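Side-chain contacts in hypoxanthine-guanine phosphoribosyltransferase (PDB 3ACD), which probably catalyses the magnesium-dependent salvage of hypoxanthine and guanine, joining each base to 5-phosphoribosyl 1-diphosphate to give IMP or GMP with release of diphosphate: residues A[31-36]-A[144-149]; A[49-54]-A[129-134]; A[160-163]-A[167-170]. All coordinates share one frame; numbering follows the deposited sequence.

Interaction 1. Residues A[31-36]-A[144-149]; sequences ARDYQG and IHYLGF
The phenol of Y146 and the carboxylate of D33 approach from opposite directions, and a single short hydrogen bond closes the gap: Y146 OH donates to D33 OD2 at 2.6 Å. The acceptor oxygen lies at the edge of the tyrosine ring, in its plane, and offers its anti lone pair, the one turned away from OD1. Carboxylate and ring planes are twisted 40° apart. The next neighbour is Y34, whose ring edge presents CE2 to the same hydroxyl, 3.5 Å from Y146 OH and close to the plane of the Y34 ring. The two tyrosines therefore touch by an edge and a hydroxyl and are not stacked.

Further out, R127 NH1 is hydrogen-bonded to Y146 OH. With chi1 at -55°, Y146 CG stands opposite the carbonyl carbon, which carries the phenol toward D33. Packing probably helps to fix that direction: H145 CB covers part of one ring face, and L26, E29 and I30 of helix 16-33 also touch the ring. D33 ends that helix, so the contact ties its C-terminal end to the start of strand 146-150 in the central parallel sheet of this Rossmann-like phosphoribosyltransferase fold. The exposed carboxylate of D33 is probably the anion, with the phenol as its donor and R127 adding a long, weak charge attraction.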
# COMPACT_ATOMS: atom_id res chain seq x y z
N ALA A 31 2.84 15.43 -11.13
CA ALA A 31 1.67 16.29 -11.24
C ALA A 31 1.88 17.33 -12.34
O ALA A 31 0.96 17.62 -13.12
CB ALA A 31 1.40 16.98 -9.90
N ARG A 32 3.08 17.88 -12.40
CA ARG A 32 3.42 18.87 -13.41
C ARG A 32 3.47 18.25 -14.80
O ARG A 32 2.89 18.77 -15.75
CB ARG A 32 4.78 19.51 -13.10
CG ARG A 32 5.27 20.47 -14.18
CD ARG A 32 6.68 20.95 -13.91
NE ARG A 32 6.78 21.73 -12.68
CZ ARG A 32 7.90 22.33 -12.27
NH1 ARG A 32 9.01 22.24 -12.99
NH2 ARG A 32 7.90 23.01 -11.13
N ASP A 33 4.18 17.12 -14.92
CA ASP A 33 4.31 16.43 -16.20
C ASP A 33 2.98 15.93 -16.74
O ASP A 33 2.78 15.88 -17.96
CB ASP A 33 5.27 15.24 -16.08
CG ASP A 33 6.71 15.66 -15.84
OD1 ASP A 33 7.00 16.88 -15.91
OD2 ASP A 33 7.55 14.78 -15.60
N TYR A 34 2.08 15.54 -15.84
CA TYR A 34 0.78 15.01 -16.25
C TYR A 34 -0.39 15.98 -16.12
O TYR A 34 -1.54 15.55 -16.02
CB TYR A 34 0.48 13.74 -15.46
CG TYR A 34 1.33 12.56 -15.89
CD1 TYR A 34 0.80 11.56 -16.70
CD2 TYR A 34 2.67 12.47 -15.52
CE1 TYR A 34 1.58 10.49 -17.12
CE2 TYR A 34 3.46 11.42 -15.94
CZ TYR A 34 2.91 10.43 -16.74
OH TYR A 34 3.69 9.38 -17.16
N GLN A 35 -0.10 17.27 -16.12
CA GLN A 35 -1.17 18.26 -16.02
C GLN A 35 -2.16 18.02 -17.16
O GLN A 35 -1.75 17.78 -18.30
CB GLN A 35 -0.60 19.67 -16.10
CG GLN A 35 0.21 19.96 -17.35
CD GLN A 35 0.86 21.33 -17.33
OE1 GLN A 35 0.18 22.35 -17.24
NE2 GLN A 35 2.19 21.36 -17.41
N GLY A 36 -3.45 18.07 -16.84
CA GLY A 36 -4.48 17.87 -17.85
C GLY A 36 -4.70 16.41 -18.22
O GLY A 36 -5.52 16.11 -19.09
N ILE A 144 13.64 4.76 -16.12
CA ILE A 144 13.12 5.16 -14.82
C ILE A 144 13.01 6.67 -14.95
O ILE A 144 14.01 7.39 -14.86
CB ILE A 144 14.06 4.81 -13.65
CG1 ILE A 144 14.35 3.31 -13.63
CG2 ILE A 144 13.40 5.21 -12.33
CD1 ILE A 144 15.25 2.88 -12.47
N HIS A 145 11.80 7.15 -15.17
CA HIS A 145 11.56 8.57 -15.35
C HIS A 145 11.50 9.33 -14.04
O HIS A 145 11.82 10.52 -13.98
CB HIS A 145 10.26 8.77 -16.13
CG HIS A 145 10.20 7.98 -17.40
ND1 HIS A 145 9.98 6.62 -17.42
CD2 HIS A 145 10.41 8.36 -18.69
CE1 HIS A 145 10.05 6.19 -18.67
NE2 HIS A 145 10.31 7.22 -19.45
N TYR A 146 11.08 8.64 -12.98
CA TYR A 146 10.97 9.25 -11.66
C TYR A 146 11.68 8.34 -10.66
O TYR A 146 11.10 7.38 -10.14
CB TYR A 146 9.49 9.42 -11.30
CG TYR A 146 8.74 10.20 -12.35
CD1 TYR A 146 8.92 11.58 -12.49
CD2 TYR A 146 7.88 9.55 -13.24
CE1 TYR A 146 8.27 12.29 -13.49
CE2 TYR A 146 7.23 10.26 -14.25
CZ TYR A 146 7.42 11.62 -14.36
OH TYR A 146 6.78 12.31 -15.36
N LEU A 147 12.93 8.66 -10.39
CA LEU A 147 13.75 7.88 -9.48
C LEU A 147 13.96 8.57 -8.14
O LEU A 147 14.31 9.75 -8.09
CB LEU A 147 15.11 7.58 -10.11
CG LEU A 147 16.10 6.83 -9.23
CD1 LEU A 147 15.55 5.46 -8.88
CD2 LEU A 147 17.45 6.72 -9.95
N GLY A 148 13.75 7.83 -7.06
CA GLY A 148 13.96 8.41 -5.75
C GLY A 148 15.44 8.58 -5.48
O GLY A 148 15.94 9.71 -5.35
N PHE A 149 16.16 7.47 -5.43
CA PHE A 149 17.59 7.50 -5.14
C PHE A 149 18.39 6.46 -5.91
O PHE A 149 17.97 5.30 -6.04
CB PHE A 149 17.82 7.23 -3.65
CG PHE A 149 17.05 8.13 -2.73
CD1 PHE A 149 17.59 9.34 -2.30
CD2 PHE A 149 15.79 7.76 -2.27
CE1 PHE A 149 16.88 10.17 -1.43
CE2 PHE A 149 15.07 8.58 -1.40
CZ PHE A 149 15.62 9.78 -0.98

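Interaction 2. Residues A[49-54]-A[129-134]; sequences FIFMAD and AALLSK. With IMP (inosinic acid), chain B.
F51 lays the face of its ring against L131, joining helix 49-56 to the central parallel sheet of the type I phosphoribosyltransferase fold at the corner between strands 125-130 and 132-133. L131 CB sits almost exactly above the ring, 4.0 Å from the F51 centroid and 8° off the normal, which makes this a CH-pi contact. The two side chains slide past each other in opposite directions, and the leucine continues across the ring until its CD1 lies 4.0 Å from F51 CD1. In both side chains CG stands opposite the backbone N (chi1 172° for F51), an arrangement that carries the phenyl group away from the helix and onto the strand.

The end of the ring also nears backbone: F51 CE2 is 3.4 Å from L131 N, and A130 C lies obliquely to the ring, while A129 O is at its edge, near the ring plane. A129 CB adds a looser apolar contact, and V101 of strand 97-102 also touches F51. All four residues of the contact are buried, so the ring is part of the packing between helix and sheet. The helix meets the second subunit too: F49 makes an edge-to-face pair with F67 of that subunit.

Beyond the corner the chain passes through strand 132-133 to K134 in the IMP pocket. K134, its chain bent at chi3 (-67°), brings its ammonium to the purine edge, where NZ donates to two acceptors of the base: IMP O6 at 2.9 Å and IMP N7 at 3.2 Å from K134 NZ.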
# COMPACT_ATOMS: atom_id res chain seq x y z
N PHE A 49 4.34 -1.06 -2.17
CA PHE A 49 3.11 -0.52 -1.61
C PHE A 49 3.21 0.71 -0.71
O PHE A 49 2.29 1.53 -0.70
CB PHE A 49 2.29 -1.64 -0.94
CG PHE A 49 2.56 -1.83 0.52
CD1 PHE A 49 1.72 -1.27 1.47
CD2 PHE A 49 3.63 -2.62 0.95
CE1 PHE A 49 1.92 -1.50 2.84
CE2 PHE A 49 3.84 -2.85 2.32
CZ PHE A 49 2.98 -2.29 3.26
N ILE A 50 4.31 0.87 0.02
CA ILE A 50 4.45 2.05 0.88
C ILE A 50 4.87 3.25 0.03
O ILE A 50 4.35 4.36 0.20
CB ILE A 50 5.46 1.77 2.03
CG1 ILE A 50 4.89 0.67 2.94
CG2 ILE A 50 5.72 3.05 2.83
CD1 ILE A 50 5.65 0.42 4.23
N PHE A 51 5.79 3.03 -0.90
CA PHE A 51 6.23 4.08 -1.82
C PHE A 51 4.98 4.56 -2.56
O PHE A 51 4.75 5.76 -2.72
CB PHE A 51 7.26 3.49 -2.80
CG PHE A 51 7.65 4.42 -3.91
CD1 PHE A 51 7.95 5.76 -3.67
CD2 PHE A 51 7.80 3.93 -5.21
CE1 PHE A 51 8.39 6.60 -4.70
CE2 PHE A 51 8.24 4.76 -6.25
CZ PHE A 51 8.54 6.10 -5.99
N MET A 52 4.16 3.61 -3.01
CA MET A 52 2.92 3.93 -3.72
C MET A 52 1.99 4.78 -2.84
O MET A 52 1.48 5.82 -3.28
CB MET A 52 2.21 2.63 -4.11
CG MET A 52 0.87 2.84 -4.81
SD MET A 52 1.01 3.21 -6.57
CE MET A 52 -0.68 2.83 -7.12
N ALA A 53 1.77 4.33 -1.61
CA ALA A 53 0.89 5.05 -0.69
C ALA A 53 1.32 6.50 -0.48
O ALA A 53 0.49 7.41 -0.47
CB ALA A 53 0.83 4.33 0.66
N ASP A 54 2.62 6.72 -0.30
CA ASP A 54 3.12 8.08 -0.09
C ASP A 54 3.13 8.90 -1.38
O ASP A 54 2.78 10.08 -1.38
CB ASP A 54 4.52 8.05 0.51
CG ASP A 54 4.55 7.50 1.92
OD1 ASP A 54 3.46 7.24 2.48
OD2 ASP A 54 5.65 7.32 2.47
N ALA A 129 8.19 4.92 -12.21
CA ALA A 129 8.56 5.59 -10.96
C ALA A 129 9.12 4.48 -10.09
O ALA A 129 8.49 3.44 -9.92
CB ALA A 129 7.34 6.22 -10.30
N ALA A 130 10.32 4.69 -9.56
CA ALA A 130 10.97 3.70 -8.71
C ALA A 130 11.65 4.41 -7.55
O ALA A 130 12.28 5.44 -7.74
CB ALA A 130 12.01 2.91 -9.51
N LEU A 131 11.52 3.86 -6.35
CA LEU A 131 12.14 4.50 -5.19
C LEU A 131 13.66 4.42 -5.28
O LEU A 131 14.35 5.40 -5.03
CB LEU A 131 11.68 3.85 -3.89
CG LEU A 131 12.26 4.49 -2.62
CD1 LEU A 131 11.73 5.92 -2.47
CD2 LEU A 131 11.90 3.66 -1.42
N LEU A 132 14.18 3.25 -5.65
CA LEU A 132 15.62 3.03 -5.72
C LEU A 132 16.08 2.34 -7.00
O LEU A 132 15.29 1.74 -7.72
CB LEU A 132 16.07 2.17 -4.54
CG LEU A 132 15.67 2.61 -3.13
CD1 LEU A 132 15.90 1.45 -2.16
CD2 LEU A 132 16.46 3.83 -2.71
N SER A 133 17.38 2.43 -7.26
CA SER A 133 17.99 1.79 -8.42
C SER A 133 19.46 1.52 -8.14
O SER A 133 20.17 2.38 -7.63
CB SER A 133 17.86 2.67 -9.66
OG SER A 133 18.46 2.04 -10.78
N LYS A 134 19.89 0.30 -8.48
CA LYS A 134 21.28 -0.13 -8.30
C LYS A 134 21.83 -0.39 -9.71
O LYS A 134 21.97 -1.54 -10.13
CB LYS A 134 21.33 -1.42 -7.46
CG LYS A 134 20.80 -1.24 -6.04
CD LYS A 134 20.92 -2.51 -5.20
CE LYS A 134 20.01 -3.62 -5.71
NZ LYS A 134 20.02 -4.80 -4.80
P IMP B . 15.29 -7.03 -10.73
O1P IMP B . 16.62 -7.66 -10.64
O2P IMP B . 14.38 -7.85 -11.77
O3P IMP B . 15.45 -5.51 -11.22
O5' IMP B . 14.62 -7.06 -9.26
C5' IMP B . 13.20 -7.18 -9.14
C4' IMP B . 12.77 -7.25 -7.67
O4' IMP B . 13.85 -7.77 -6.83
C3' IMP B . 12.53 -5.83 -7.11
O3' IMP B . 11.25 -5.32 -7.48
C2' IMP B . 12.63 -6.10 -5.60
O2' IMP B . 11.39 -6.57 -5.07
C1' IMP B . 13.70 -7.20 -5.51
N9 IMP B . 14.98 -6.60 -5.05
C8 IMP B . 16.10 -6.32 -5.80
N7 IMP B . 17.02 -5.79 -5.04
C5 IMP B . 16.56 -5.70 -3.78
C6 IMP B . 17.10 -5.23 -2.53
O6 IMP B . 18.22 -4.77 -2.48
N1 IMP B . 16.31 -5.31 -1.41
C2 IMP B . 15.03 -5.83 -1.47
N3 IMP B . 14.53 -6.27 -2.60
C4 IMP B . 15.24 -6.23 -3.76

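Interaction 3. Residues A[160-163]-A[167-170]; sequences GLDR and DRNL
R163 grips D167 side-on with two nitrogens that converge on one oxygen, R163 NE at 2.7 Å and R163 NH2 at 2.8 Å from D167 OD2. The oxygen lies in the guanidinium plane, but the carboxylate is turned 47° against it. NE meets OD2 nearly along the C-O axis, whereas NH2 arrives from above the carboxylate plane, and both come from the same face. The bend of the arginine chain at chi3 (57°) folds its head back toward the aspartate. R163 also makes a cation-pi contact with Y157.

R168 works quite differently. Its extended chain lies alongside G160 and D162, and NH1 donates in the guanidinium plane to G160 O at 2.9 Å. Backbone answers in the other direction, as G160 N donates to R168 O at 2.8 Å, so one arginine residue holds both polar groups of the glycine.

D162 stacks over the guanidinium, its CB 3.4 Å above the plane of R168 and over the centre, with carboxylate and guanidinium planes 27° apart. D162 OD1 and R168 NH2, 3.5 Å apart, thus attract by charge alone. One water accepts from R168 NH1 and gives only a weak bond to D162 OD1; another accepts from R168 NH2 and donates to the same oxygen. The backbone N of Q165 is hydrogen-bonded to D162 OD2, and its OE1 to R168 NH2.

The contact lies in the loop between strands 156-157 and 174-175, where D167 to L170 form a type I beta turn. D162 binds GMP in a structure of this protein, though none is bound to this chain. R168 packs on M65 of the second subunit. Two arginines and a backbone bond link the loop's two arms, and the facing carboxylates probably balance the arginine charges, one by direct bonds, the other by stacking and water.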
# COMPACT_ATOMS: atom_id res chain seq x y z
N GLY A 160 8.70 -0.93 3.01
CA GLY A 160 8.03 -1.80 2.06
C GLY A 160 8.87 -2.96 1.55
O GLY A 160 8.34 -4.03 1.24
N LEU A 161 10.18 -2.76 1.48
CA LEU A 161 11.09 -3.80 1.00
C LEU A 161 11.40 -4.77 2.14
O LEU A 161 11.65 -4.35 3.27
CB LEU A 161 12.37 -3.18 0.45
CG LEU A 161 12.24 -2.40 -0.88
CD1 LEU A 161 11.35 -1.18 -0.68
CD2 LEU A 161 13.62 -1.97 -1.37
N ASP A 162 11.40 -6.06 1.82
CA ASP A 162 11.63 -7.08 2.83
C ASP A 162 13.02 -7.70 2.90
O ASP A 162 13.84 -7.56 1.99
CB ASP A 162 10.64 -8.22 2.64
CG ASP A 162 10.98 -9.07 1.42
OD1 ASP A 162 11.01 -8.51 0.30
OD2 ASP A 162 11.22 -10.28 1.58
N ARG A 163 13.23 -8.39 4.01
CA ARG A 163 14.43 -9.14 4.28
C ARG A 163 13.82 -10.45 4.77
O ARG A 163 13.46 -10.59 5.94
CB ARG A 163 15.26 -8.48 5.39
CG ARG A 163 16.52 -9.23 5.74
CD ARG A 163 17.47 -8.41 6.61
NE ARG A 163 16.84 -7.94 7.84
CZ ARG A 163 17.51 -7.56 8.92
NH1 ARG A 163 18.84 -7.59 8.92
NH2 ARG A 163 16.87 -7.15 10.00
N ASP A 167 10.77 -6.91 8.13
CA ASP A 167 11.26 -5.54 8.01
C ASP A 167 10.64 -4.60 6.98
O ASP A 167 11.19 -3.53 6.71
CB ASP A 167 12.78 -5.56 7.82
CG ASP A 167 13.50 -6.25 8.96
OD1 ASP A 167 13.21 -5.92 10.13
OD2 ASP A 167 14.36 -7.11 8.69
N ARG A 168 9.51 -4.97 6.38
CA ARG A 168 8.86 -4.09 5.42
C ARG A 168 8.30 -2.88 6.18
O ARG A 168 8.08 -1.82 5.59
CB ARG A 168 7.68 -4.79 4.72
CG ARG A 168 8.04 -5.96 3.81
CD ARG A 168 6.76 -6.47 3.13
NE ARG A 168 6.93 -7.74 2.42
CZ ARG A 168 7.51 -7.87 1.23
NH1 ARG A 168 7.98 -6.81 0.59
NH2 ARG A 168 7.61 -9.08 0.69
N ASN A 169 8.09 -3.04 7.48
CA ASN A 169 7.52 -1.97 8.30
C ASN A 169 8.46 -0.88 8.80
O ASN A 169 8.02 0.08 9.43
CB ASN A 169 6.74 -2.59 9.48
CG ASN A 169 7.61 -3.48 10.36
OD1 ASN A 169 8.43 -4.25 9.88
ND2 ASN A 169 7.40 -3.38 11.67
N LEU A 170 9.76 -1.01 8.53
CA LEU A 170 10.70 0.03 8.95
C LEU A 170 10.35 1.29 8.16
O LEU A 170 10.16 1.24 6.95
CB LEU A 170 12.15 -0.40 8.65
CG LEU A 170 12.91 -1.19 9.72
CD1 LEU A 170 12.07 -2.32 10.28
CD2 LEU A 170 14.21 -1.72 9.12
O HOH W 1 9.31 -7.14 -2.21
O HOH W 2 8.99 -9.98 -1.68

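How the interactions relate
Interactions 1 and 2 share the central sheet, and backbone bonds stitch them together: F149 N lies 2.8 Å from L131 O, and Y146 O 2.9 Å from A130 N. Interaction 2 is nested within the chain loop closed by interaction 1, and their centres are 12 Å apart. Interaction 3, in series with both, centres 12 Å from interaction 2 and touches it where I50 CD1 packs 3.5 Å from G160 N. It lies about 25 Å, centre to centre, from interaction 1. The nucleotide site borders interactions 2 and 3: K134 of interaction 2 binds the purine, and the L161 side chain of interaction 3 comes within about 4 Å of IMP. Both also reach the second subunit.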